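Local coordinates for collagen adhesin (Enterococcus faecalis, PDB 2OKM), which probably binds collagen as a surface adhesin of the bacterial cell wall, this chain being its collagen-binding N2 subdomain, at residues 71-79 and 91-102. Residues are numbered along the deposited sequence; the frame is centred on the assembly and turned at random.
Sequences EFEQQGYGK and RFYRDKARFTSF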
ATOM      1  N   GLU A  71      -9.624 -11.219   4.938  1.00 14.85           N
ATOM      2  CA  GLU A  71      -9.014 -12.451   4.443  1.00 14.73           C
ATOM      3  C   GLU A  71      -7.488 -12.371   4.521  1.00 13.72           C
ATOM      4  O   GLU A  71      -6.819 -13.354   4.843  1.00 13.63           O
ATOM      5  CB  GLU A  71      -9.483 -12.718   3.005  1.00 16.63           C
ATOM      6  CG  GLU A  71     -10.949 -13.158   2.929  1.00 20.10           C
ATOM      7  CD  GLU A  71     -11.557 -13.057   1.536  1.00 22.56           C
ATOM      8  OE1 GLU A  71     -12.693 -13.548   1.354  1.00 25.63           O
ATOM      9  OE2 GLU A  71     -10.921 -12.482   0.627  1.00 22.65           O
ATOM     10  N   PHE A  72      -6.949 -11.190   4.232  1.00 12.32           N
ATOM     11  CA  PHE A  72      -5.512 -10.936   4.280  1.00 11.60           C
ATOM     12  C   PHE A  72      -5.000 -11.266   5.684  1.00 12.32           C
ATOM     13  O   PHE A  72      -3.967 -11.914   5.857  1.00 12.38           O
ATOM     14  CB  PHE A  72      -5.262  -9.454   3.952  1.00 11.62           C
ATOM     15  CG  PHE A  72      -3.828  -9.012   4.096  1.00 12.27           C
ATOM     16  CD1 PHE A  72      -2.879  -9.321   3.124  1.00 11.44           C
ATOM     17  CD2 PHE A  72      -3.436  -8.247   5.193  1.00 12.45           C
ATOM     18  CE1 PHE A  72      -1.561  -8.867   3.244  1.00 11.60           C
ATOM     19  CE2 PHE A  72      -2.123  -7.790   5.322  1.00 11.69           C
ATOM     20  CZ  PHE A  72      -1.185  -8.099   4.349  1.00 10.06           C
ATOM     21  N   GLU A  73      -5.739 -10.818   6.691  1.00 12.51           N
ATOM     22  CA  GLU A  73      -5.352 -11.064   8.068  1.00 13.15           C
ATOM     23  C   GLU A  73      -5.649 -12.493   8.520  1.00 13.67           C
ATOM     24  O   GLU A  73      -4.826 -13.123   9.181  1.00 14.21           O
ATOM     25  CB  GLU A  73      -6.052 -10.060   8.984  1.00 14.15           C
ATOM     26  CG  GLU A  73      -5.565  -8.638   8.767  1.00 15.52           C
ATOM     27  CD  GLU A  73      -6.253  -7.633   9.663  1.00 18.62           C
ATOM     28  OE1 GLU A  73      -5.666  -6.556   9.898  1.00 17.50           O
ATOM     29  OE2 GLU A  73      -7.381  -7.912  10.123  1.00 22.95           O
ATOM     30  N   GLN A  74      -6.818 -13.003   8.153  1.00 14.69           N
ATOM     31  CA  GLN A  74      -7.214 -14.355   8.539  1.00 17.15           C
ATOM     32  C   GLN A  74      -6.261 -15.405   7.974  1.00 16.86           C
ATOM     33  O   GLN A  74      -5.985 -16.418   8.624  1.00 17.71           O
ATOM     34  CB  GLN A  74      -8.645 -14.633   8.059  1.00 19.68           C
ATOM     35  CG  GLN A  74      -9.282 -15.907   8.615  1.00 25.22           C
ATOM     36  CD  GLN A  74      -8.674 -17.175   8.052  1.00 28.49           C
ATOM     37  OE1 GLN A  74      -8.604 -17.357   6.836  1.00 30.52           O
ATOM     38  NE2 GLN A  74      -8.237 -18.066   8.937  1.00 30.92           N
ATOM     39  N   GLN A  75      -5.742 -15.157   6.774  1.00 14.80           N
ATOM     40  CA  GLN A  75      -4.835 -16.100   6.129  1.00 14.79           C
ATOM     41  C   GLN A  75      -3.365 -15.973   6.518  1.00 14.60           C
ATOM     42  O   GLN A  75      -2.508 -16.649   5.950  1.00 15.82           O
ATOM     43  CB  GLN A  75      -4.997 -16.012   4.609  1.00 15.58           C
ATOM     44  CG  GLN A  75      -6.326 -16.584   4.133  1.00 15.79           C
ATOM     45  CD  GLN A  75      -6.535 -16.444   2.642  1.00 17.04           C
ATOM     46  OE1 GLN A  75      -5.627 -16.694   1.850  1.00 18.40           O
ATOM     47  NE2 GLN A  75      -7.746 -16.058   2.248  1.00 18.15           N
ATOM     48  N   GLY A  76      -3.077 -15.105   7.481  1.00 13.88           N
ATOM     49  CA  GLY A  76      -1.715 -14.942   7.952  1.00 12.30           C
ATOM     50  C   GLY A  76      -0.737 -14.176   7.082  1.00 10.89           C
ATOM     51  O   GLY A  76       0.467 -14.418   7.155  1.00 11.26           O
ATOM     52  N   TYR A  77      -1.235 -13.254   6.262  1.00 10.53           N
ATOM     53  CA  TYR A  77      -0.357 -12.464   5.408  1.00 11.19           C
ATOM     54  C   TYR A  77       0.176 -11.236   6.129  1.00 10.54           C
ATOM     55  O   TYR A  77       1.256 -10.745   5.817  1.00 10.73           O
ATOM     56  CB  TYR A  77      -1.087 -11.983   4.151  1.00 10.46           C
ATOM     57  CG  TYR A  77      -1.268 -13.026   3.080  1.00 10.27           C
ATOM     58  CD1 TYR A  77      -2.472 -13.706   2.940  1.00 10.22           C
ATOM     59  CD2 TYR A  77      -0.237 -13.317   2.186  1.00 10.21           C
ATOM     60  CE1 TYR A  77      -2.653 -14.652   1.933  1.00 11.93           C
ATOM     61  CE2 TYR A  77      -0.408 -14.266   1.176  1.00 11.25           C
ATOM     62  CZ  TYR A  77      -1.619 -14.924   1.056  1.00 12.11           C
ATOM     63  OH  TYR A  77      -1.808 -15.846   0.051  1.00 13.11           O
ATOM     64  N   GLY A  78      -0.591 -10.725   7.083  1.00 10.14           N
ATOM     65  CA  GLY A  78      -0.145  -9.540   7.788  1.00  9.86           C
ATOM     66  C   GLY A  78      -1.234  -8.915   8.629  1.00 11.52           C
ATOM     67  O   GLY A  78      -2.216  -9.569   8.982  1.00 11.08           O
ATOM     68  N   LYS A  79      -1.073  -7.632   8.924  1.00 12.01           N
ATOM     69  CA  LYS A  79      -2.029  -6.938   9.770  1.00 14.06           C
ATOM     70  C   LYS A  79      -2.028  -5.440   9.499  1.00 13.47           C
ATOM     71  O   LYS A  79      -0.996  -4.864   9.157  1.00 13.70           O
ATOM     72  CB  LYS A  79      -1.658  -7.204  11.231  1.00 17.96           C
ATOM     73  CG  LYS A  79      -2.632  -6.683  12.266  1.00 22.92           C
ATOM     74  CD  LYS A  79      -2.254  -7.217  13.640  1.00 27.43           C
ATOM     75  CE  LYS A  79      -3.352  -6.970  14.660  1.00 30.71           C
ATOM     76  NZ  LYS A  79      -3.100  -7.726  15.921  1.00 33.35           N
ATOM     77  N   ARG A  91       1.503  -4.097   7.886  1.00  9.16           N
ATOM     78  CA  ARG A  91       2.625  -5.022   7.949  1.00 10.55           C
ATOM     79  C   ARG A  91       2.347  -6.304   7.173  1.00  9.91           C
ATOM     80  O   ARG A  91       1.236  -6.828   7.205  1.00  8.89           O
ATOM     81  CB  ARG A  91       2.916  -5.369   9.407  1.00 13.20           C
ATOM     82  CG  ARG A  91       3.935  -6.466   9.595  1.00 17.04           C
ATOM     83  CD  ARG A  91       4.201  -6.682  11.076  1.00 20.01           C
ATOM     84  NE  ARG A  91       4.633  -5.473  11.780  1.00 24.21           N
ATOM     85  CZ  ARG A  91       5.886  -5.231  12.150  1.00 24.52           C
ATOM     86  NH1 ARG A  91       6.827  -6.115  11.875  1.00 28.87           N
ATOM     87  NH2 ARG A  91       6.199  -4.130  12.830  1.00 26.46           N
ATOM     88  N   PHE A  92       3.364  -6.781   6.460  1.00  9.61           N
ATOM     89  CA  PHE A  92       3.288  -8.024   5.695  1.00  9.19           C
ATOM     90  C   PHE A  92       4.270  -8.958   6.386  1.00  9.30           C
ATOM     91  O   PHE A  92       5.461  -8.641   6.496  1.00  9.56           O
ATOM     92  CB  PHE A  92       3.748  -7.812   4.249  1.00  8.64           C
ATOM     93  CG  PHE A  92       2.918  -6.826   3.482  1.00  8.72           C
ATOM     94  CD1 PHE A  92       1.880  -7.257   2.665  1.00 10.58           C
ATOM     95  CD2 PHE A  92       3.175  -5.463   3.582  1.00 10.24           C
ATOM     96  CE1 PHE A  92       1.107  -6.345   1.955  1.00  9.46           C
ATOM     97  CE2 PHE A  92       2.407  -4.540   2.876  1.00 10.91           C
ATOM     98  CZ  PHE A  92       1.372  -4.982   2.062  1.00  9.99           C
ATOM     99  N   TYR A  93       3.783 -10.098   6.866  1.00  9.55           N
ATOM    100  CA  TYR A  93       4.660 -11.041   7.550  1.00 10.15           C
ATOM    101  C   TYR A  93       5.659 -11.680   6.590  1.00 11.28           C
ATOM    102  O   TYR A  93       5.340 -11.982   5.441  1.00 10.89           O
ATOM    103  CB  TYR A  93       3.838 -12.120   8.260  1.00 11.05           C
ATOM    104  CG  TYR A  93       2.855 -11.577   9.280  1.00  9.35           C
ATOM    105  CD1 TYR A  93       3.198 -10.509  10.110  1.00 11.82           C
ATOM    106  CD2 TYR A  93       1.592 -12.148   9.431  1.00 12.11           C
ATOM    107  CE1 TYR A  93       2.305 -10.022  11.068  1.00 11.76           C
ATOM    108  CE2 TYR A  93       0.692 -11.667  10.388  1.00 12.30           C
ATOM    109  CZ  TYR A  93       1.056 -10.607  11.199  1.00 12.20           C
ATOM    110  OH  TYR A  93       0.170 -10.123  12.137  1.00 14.57           O
ATOM    111  N   ARG A  94       6.872 -11.880   7.089  1.00 11.03           N
ATOM    112  CA  ARG A  94       7.973 -12.444   6.320  1.00 11.48           C
ATOM    113  C   ARG A  94       7.657 -13.657   5.447  1.00 11.51           C
ATOM    114  O   ARG A  94       7.829 -13.616   4.227  1.00 10.37           O
ATOM    115  CB  ARG A  94       9.114 -12.798   7.283  1.00 12.85           C
ATOM    116  CG  ARG A  94      10.476 -13.047   6.645  1.00 15.56           C
ATOM    117  CD  ARG A  94      10.561 -14.380   5.921  1.00 17.40           C
ATOM    118  NE  ARG A  94      11.932 -14.682   5.505  1.00 18.04           N
ATOM    119  CZ  ARG A  94      12.814 -15.348   6.244  1.00 19.69           C
ATOM    120  NH1 ARG A  94      12.477 -15.794   7.447  1.00 20.28           N
ATOM    121  NH2 ARG A  94      14.038 -15.571   5.778  1.00 19.67           N
ATOM    122  N   ASP A  95       7.202 -14.741   6.066  1.00 11.82           N
ATOM    123  CA  ASP A  95       6.948 -15.966   5.322  1.00 12.19           C
ATOM    124  C   ASP A  95       6.134 -15.877   4.041  1.00 13.07           C
ATOM    125  O   ASP A  95       6.597 -16.313   2.985  1.00 13.84           O
ATOM    126  CB  ASP A  95       6.341 -17.035   6.234  1.00 13.12           C
ATOM    127  CG  ASP A  95       7.396 -17.836   6.963  1.00 14.66           C
ATOM    128  OD1 ASP A  95       7.068 -18.930   7.467  1.00 14.86           O
ATOM    129  OD2 ASP A  95       8.553 -17.368   7.028  1.00 17.23           O
ATOM    130  N   LYS A  96       4.928 -15.325   4.117  1.00 11.47           N
ATOM    131  CA  LYS A  96       4.105 -15.246   2.921  1.00 11.47           C
ATOM    132  C   LYS A  96       4.477 -14.107   1.981  1.00 12.01           C
ATOM    133  O   LYS A  96       3.923 -13.988   0.884  1.00 11.91           O
ATOM    134  CB  LYS A  96       2.619 -15.201   3.302  1.00 11.11           C
ATOM    135  CG  LYS A  96       2.132 -16.539   3.874  1.00 12.32           C
ATOM    136  CD  LYS A  96       0.616 -16.653   3.942  1.00 14.59           C
ATOM    137  CE  LYS A  96       0.212 -18.035   4.454  1.00 18.89           C
ATOM    138  NZ  LYS A  96      -1.258 -18.278   4.406  1.00 21.29           N
ATOM    139  N   ALA A  97       5.437 -13.284   2.394  1.00 10.66           N
ATOM    140  CA  ALA A  97       5.892 -12.182   1.555  1.00 10.43           C
ATOM    141  C   ALA A  97       7.092 -12.614   0.709  1.00 11.10           C
ATOM    142  O   ALA A  97       7.426 -11.967  -0.281  1.00 11.34           O
ATOM    143  CB  ALA A  97       6.257 -10.978   2.413  1.00  9.96           C
ATOM    144  N   ARG A  98       7.746 -13.707   1.097  1.00 11.23           N
ATOM    145  CA  ARG A  98       8.899 -14.187   0.339  1.00 10.52           C
ATOM    146  C   ARG A  98       8.493 -14.517  -1.096  1.00 10.89           C
ATOM    147  O   ARG A  98       7.566 -15.294  -1.317  1.00 10.89           O
ATOM    148  CB  ARG A  98       9.492 -15.444   0.982  1.00 10.55           C
ATOM    149  CG  ARG A  98       9.960 -15.261   2.413  1.00 11.68           C
ATOM    150  CD  ARG A  98      10.625 -16.531   2.929  1.00 12.06           C
ATOM    151  NE  ARG A  98      11.888 -16.799   2.248  1.00 12.90           N
ATOM    152  CZ  ARG A  98      12.617 -17.897   2.427  1.00 15.64           C
ATOM    153  NH1 ARG A  98      12.207 -18.835   3.272  1.00 18.15           N
ATOM    154  NH2 ARG A  98      13.754 -18.058   1.762  1.00 14.93           N
ATOM    155  N   PHE A  99       9.195 -13.924  -2.061  1.00 10.77           N
ATOM    156  CA  PHE A  99       8.946 -14.157  -3.484  1.00 10.42           C
ATOM    157  C   PHE A  99       7.501 -13.887  -3.886  1.00 10.51           C
ATOM    158  O   PHE A  99       6.986 -14.475  -4.842  1.00 11.57           O
ATOM    159  CB  PHE A  99       9.310 -15.602  -3.849  1.00 11.17           C
ATOM    160  CG  PHE A  99      10.665 -16.030  -3.359  1.00 11.97           C
ATOM    161  CD1 PHE A  99      10.787 -16.907  -2.284  1.00 12.55           C
ATOM    162  CD2 PHE A  99      11.818 -15.541  -3.957  1.00 13.69           C
ATOM    163  CE1 PHE A  99      12.043 -17.285  -1.811  1.00 14.33           C
ATOM    164  CE2 PHE A  99      13.079 -15.913  -3.492  1.00 13.80           C
ATOM    165  CZ  PHE A  99      13.191 -16.786  -2.419  1.00 13.55           C
ATOM    166  N   THR A 100       6.858 -12.974  -3.171  1.00  9.39           N
ATOM    167  CA  THR A 100       5.461 -12.665  -3.431  1.00  9.15           C
ATOM    168  C   THR A 100       5.211 -11.165  -3.530  1.00 10.46           C
ATOM    169  O   THR A 100       5.717 -10.388  -2.720  1.00 10.72           O
ATOM    170  CB  THR A 100       4.577 -13.266  -2.309  1.00 10.26           C
ATOM    171  OG1 THR A 100       4.793 -14.683  -2.244  1.00 10.63           O
ATOM    172  CG2 THR A 100       3.103 -13.003  -2.572  1.00 10.42           C
ATOM    173  N   SER A 101       4.424 -10.759  -4.525  1.00  9.95           N
ATOM    174  CA  SER A 101       4.110  -9.348  -4.701  1.00  9.32           C
ATOM    175  C   SER A 101       2.707  -9.045  -4.195  1.00  9.15           C
ATOM    176  O   SER A 101       1.828  -9.908  -4.216  1.00  9.90           O
ATOM    177  CB  SER A 101       4.218  -8.950  -6.176  1.00 10.50           C
ATOM    178  OG  SER A 101       3.256  -9.628  -6.961  1.00 10.31           O
ATOM    179  N   PHE A 102       2.514  -7.814  -3.732  1.00  9.40           N
ATOM    180  CA  PHE A 102       1.221  -7.374  -3.231  1.00  9.10           C
ATOM    181  C   PHE A 102       0.877  -6.017  -3.824  1.00  9.77           C
ATOM    182  O   PHE A 102       1.679  -5.090  -3.749  1.00 10.17           O
ATOM    183  CB  PHE A 102       1.246  -7.177  -1.708  1.00  9.69           C
ATOM    184  CG  PHE A 102       1.636  -8.397  -0.923  1.00  9.30           C
ATOM    185  CD1 PHE A 102       0.665  -9.184  -0.310  1.00  9.48           C
ATOM    186  CD2 PHE A 102       2.977  -8.748  -0.776  1.00 10.16           C
ATOM    187  CE1 PHE A 102       1.024 -10.305   0.446  1.00 10.36           C
ATOM    188  CE2 PHE A 102       3.344  -9.864  -0.026  1.00 10.60           C
ATOM    189  CZ  PHE A 102       2.367 -10.643   0.584  1.00 10.44           C
TER
HETATM  190  O   HOH W   1       2.998 -11.710   3.854  1.00 12.29           O
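Lys79 and Arg91 form an antiparallel hydrogen-bonded pair, joined by Lys79 N to Arg91 O and Arg91 N to Lys79 O (2.9 Å), and Tyr93 N extends the ladder to Tyr77 O. A water donates both to that carbonyl and to Tyr93 O, bridging the two backbones where the pairing ends. Gly78, with no side chain, lets its CA come 3.1 Å from Arg91 O and lie over one face of the Tyr93 ring, a CH-pi contact 3.6 Å from the centroid. Gly76, with positive phi, closes the preceding helix in a Schellman motif. Lys96 suits its place with apolar methylenes for a ring and an ammonium for a carbonyl: its extended chain runs across one face of Tyr77, CD over the ring and NZ in cation-pi range, until NZ reaches Gln75 O (2.6 Å). Tyr77 OH is hydrogen-bonded to Lys65 NZ. On the core side, Phe72, its CG anti to the backbone N (chi1 174°), sends CZ to within 3.6 Å of Phe92 CD1, the planes at 80°, while Phe102 CE1 meets Tyr77 CD2. Flat and apolar, Phe72, Phe92 and Phe102 suit the buried interface between hairpin 78-82/87-92, from one sheet, and strand 101-110 of the other; Phe56 stacks on Phe72, and Ile58 and Val26 pack against Phe102.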